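MMACHC-like protein (Caenorhabditis elegans, PDB 5UJC) binds cobalamin and probably catalyses the flavin-dependent reductive removal of cyanide from cyanocobalamin and the glutathione-dependent demethylation of methylcobalamin. Local coordinates at residues F65-A68 against F69-V73. Numbering follows the deposited sequence.
Sequences FDVA and FRKWV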
ATOM      1  N   PHE A  65      -9.065   2.505   6.464  1.00  8.10           N
ATOM      2  CA  PHE A  65     -10.217   1.625   6.636  1.00  7.76           C
ATOM      3  C   PHE A  65     -11.096   2.085   7.824  1.00  7.47           C
ATOM      4  O   PHE A  65     -12.327   2.167   7.710  1.00  8.41           O
ATOM      5  CB  PHE A  65      -9.723   0.188   6.833  1.00  7.49           C
ATOM      6  CG  PHE A  65     -10.810  -0.821   7.068  1.00  8.62           C
ATOM      7  CD1 PHE A  65     -11.301  -1.059   8.357  1.00  7.80           C
ATOM      8  CD2 PHE A  65     -11.323  -1.561   6.016  1.00  8.53           C
ATOM      9  CE1 PHE A  65     -12.235  -2.051   8.578  1.00  9.25           C
ATOM     10  CE2 PHE A  65     -12.298  -2.508   6.233  1.00  9.76           C
ATOM     11  CZ  PHE A  65     -12.733  -2.773   7.521  1.00  9.74           C
ATOM     12  N   ASP A  66     -10.464   2.320   8.979  1.00  7.79           N
ATOM     13  CA  ASP A  66     -11.215   2.516  10.212  1.00  8.38           C
ATOM     14  C   ASP A  66     -11.985   3.840  10.270  1.00  9.11           C
ATOM     15  O   ASP A  66     -12.961   3.935  10.993  1.00 11.72           O
ATOM     16  CB  ASP A  66     -10.308   2.372  11.433  1.00  9.80           C
ATOM     17  CG  ASP A  66      -9.818   0.935  11.644  1.00 10.43           C
ATOM     18  OD1 ASP A  66     -10.588   0.015  11.377  1.00 12.65           O
ATOM     19  OD2 ASP A  66      -8.672   0.739  12.155  1.00 11.56           O
ATOM     20  N   VAL A  67     -11.508   4.845   9.545  1.00  9.66           N
ATOM     21  CA  VAL A  67     -12.117   6.157   9.561  1.00 10.82           C
ATOM     22  C   VAL A  67     -12.682   6.521   8.182  1.00 10.40           C
ATOM     23  O   VAL A  67     -13.910   6.688   8.029  1.00 11.24           O
ATOM     24  CB  VAL A  67     -11.151   7.234  10.044  1.00 12.18           C
ATOM     25  CG1 VAL A  67     -11.813   8.615  10.012  1.00 14.66           C
ATOM     26  CG2 VAL A  67     -10.646   6.911  11.443  1.00 13.92           C
ATOM     27  N   ALA A  68     -11.821   6.619   7.177  1.00 10.27           N
ATOM     28  CA  ALA A  68     -12.269   7.170   5.868  1.00 10.32           C
ATOM     29  C   ALA A  68     -13.241   6.225   5.136  1.00  9.70           C
ATOM     30  O   ALA A  68     -14.300   6.645   4.652  1.00 11.76           O
ATOM     31  CB  ALA A  68     -11.080   7.515   4.996  1.00 11.79           C
ATOM     32  N   PHE A  69     -12.882   4.967   5.055  1.00  9.89           N
ATOM     33  CA  PHE A  69     -13.708   3.985   4.401  1.00  8.94           C
ATOM     34  C   PHE A  69     -15.023   3.776   5.158  1.00  9.07           C
ATOM     35  O   PHE A  69     -16.072   3.669   4.545  1.00 10.02           O
ATOM     36  CB  PHE A  69     -12.940   2.664   4.275  1.00  8.63           C
ATOM     37  CG  PHE A  69     -13.733   1.520   3.706  1.00  8.67           C
ATOM     38  CD1 PHE A  69     -14.209   1.546   2.406  1.00  9.66           C
ATOM     39  CD2 PHE A  69     -13.936   0.378   4.454  1.00  9.62           C
ATOM     40  CE1 PHE A  69     -14.908   0.477   1.906  1.00  9.00           C
ATOM     41  CE2 PHE A  69     -14.572  -0.697   3.927  1.00  9.62           C
ATOM     42  CZ  PHE A  69     -15.089  -0.645   2.662  1.00  9.43           C
ATOM     43  N   ARG A  70     -14.959   3.783   6.480  1.00  8.77           N
ATOM     44  CA  ARG A  70     -16.171   3.677   7.275  1.00  9.64           C
ATOM     45  C   ARG A  70     -17.163   4.800   6.922  1.00 10.89           C
ATOM     46  O   ARG A  70     -18.359   4.544   6.720  1.00 11.02           O
ATOM     47  CB  ARG A  70     -15.848   3.668   8.751  1.00 10.60           C
ATOM     48  CG  ARG A  70     -17.074   3.561   9.648  1.00 10.55           C
ATOM     49  CD  ARG A  70     -16.691   3.250  11.072  1.00 12.53           C
ATOM     50  NE  ARG A  70     -17.849   3.155  11.946  1.00 14.26           N
ATOM     51  CZ  ARG A  70     -17.807   2.707  13.189  1.00 13.83           C
ATOM     52  NH1 ARG A  70     -16.653   2.294  13.725  1.00 17.59           N
ATOM     53  NH2 ARG A  70     -18.921   2.636  13.904  1.00 18.77           N
ATOM     54  N   LYS A  71     -16.665   6.051   6.838  1.00 10.96           N
ATOM     55  CA  LYS A  71     -17.523   7.176   6.449  1.00 12.47           C
ATOM     56  C   LYS A  71     -18.151   6.941   5.064  1.00 12.51           C
ATOM     57  O   LYS A  71     -19.346   7.216   4.855  1.00 13.80           O
ATOM     58  CB  LYS A  71     -16.743   8.473   6.467  1.00 16.12           C
ATOM     59  CG  LYS A  71     -16.421   8.972   7.842  1.00 20.75           C
ATOM     60  CD  LYS A  71     -15.595  10.245   7.803  1.00 31.49           C
ATOM     61  CE  LYS A  71     -14.914  10.519   9.142  1.00 37.48           C
ATOM     62  NZ  LYS A  71     -14.058  11.744   9.071  1.00 58.95           N
ATOM     63  N   TRP A  72     -17.356   6.415   4.139  1.00 11.53           N
ATOM     64  CA  TRP A  72     -17.803   6.177   2.791  1.00 11.16           C
ATOM     65  C   TRP A  72     -18.902   5.089   2.772  1.00 10.53           C
ATOM     66  O   TRP A  72     -19.922   5.243   2.091  1.00 10.90           O
ATOM     67  CB  TRP A  72     -16.601   5.799   1.915  1.00 12.29           C
ATOM     68  CG  TRP A  72     -16.909   5.543   0.456  1.00 13.17           C
ATOM     69  CD1 TRP A  72     -16.767   6.437  -0.593  1.00 14.77           C
ATOM     70  CD2 TRP A  72     -17.221   4.279  -0.142  1.00 13.42           C
ATOM     71  NE1 TRP A  72     -17.047   5.815  -1.785  1.00 14.69           N
ATOM     72  CE2 TRP A  72     -17.327   4.497  -1.553  1.00 13.30           C
ATOM     73  CE3 TRP A  72     -17.455   2.997   0.366  1.00 13.28           C
ATOM     74  CZ2 TRP A  72     -17.647   3.463  -2.455  1.00 15.18           C
ATOM     75  CZ3 TRP A  72     -17.771   1.963  -0.539  1.00 15.60           C
ATOM     76  CH2 TRP A  72     -17.851   2.209  -1.936  1.00 16.04           C
ATOM     77  N   VAL A  73     -18.708   4.015   3.547  1.00  9.88           N
ATOM     78  CA  VAL A  73     -19.701   2.937   3.598  1.00 10.13           C
ATOM     79  C   VAL A  73     -21.020   3.443   4.210  1.00 10.27           C
ATOM     80  O   VAL A  73     -22.106   3.097   3.734  1.00 11.12           O
ATOM     81  CB  VAL A  73     -19.178   1.747   4.402  1.00 11.45           C
ATOM     82  CG1 VAL A  73     -20.279   0.757   4.684  1.00 12.87           C
ATOM     83  CG2 VAL A  73     -18.053   1.072   3.662  1.00 12.21           C
TER
HETATM   84  O   HOH W   1     -13.971   2.190  12.835  1.00 18.09           O
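A wider, pi-type turn interrupts the alpha-helical pattern of helix 62-80 where Phe65 and Asp66 meet Phe69 and Arg70. Here Arg70 N reaches back five residues to Phe65 O, a weak bond of 3.3 Å bent to 134° at the hydrogen. Asp66 O is instead bridged to the side chain one turn on: a water donates to this carbonyl at 2.7 Å and accepts from Arg70 NH1; its oxygen lies in the guanidinium plane, at the edge. The extended Arg70 chain brings NH1 there, and the same group makes a cation-pi contact with Trp263. Both phenylalanines carry CG anti to the backbone N (chi1 178° in Phe65), which sends their rings out on the same side of the helix. Phe65 CD2 touches Phe69 CD2 at 3.6 Å, with the planes of the Phe65 and Phe69 rings inclined at 34°, and Leu260 of helix 257-265 packs against both residues. Were Phe65 an alanine, the Phe69 ring would probably be left with a gap beside its CD2, and Phe248 and Trp263 would each lose an aromatic neighbour. Regular i to i+4 bonds follow, Lys71 N to Val67 O and Trp72 N to Ala68 O, both 3.1 Å. On the more exposed side the Lys71 chain runs alongside Val67, its NZ salt-bridged to Glu23 and its CE resting 3.7 Å from Val67 CG1.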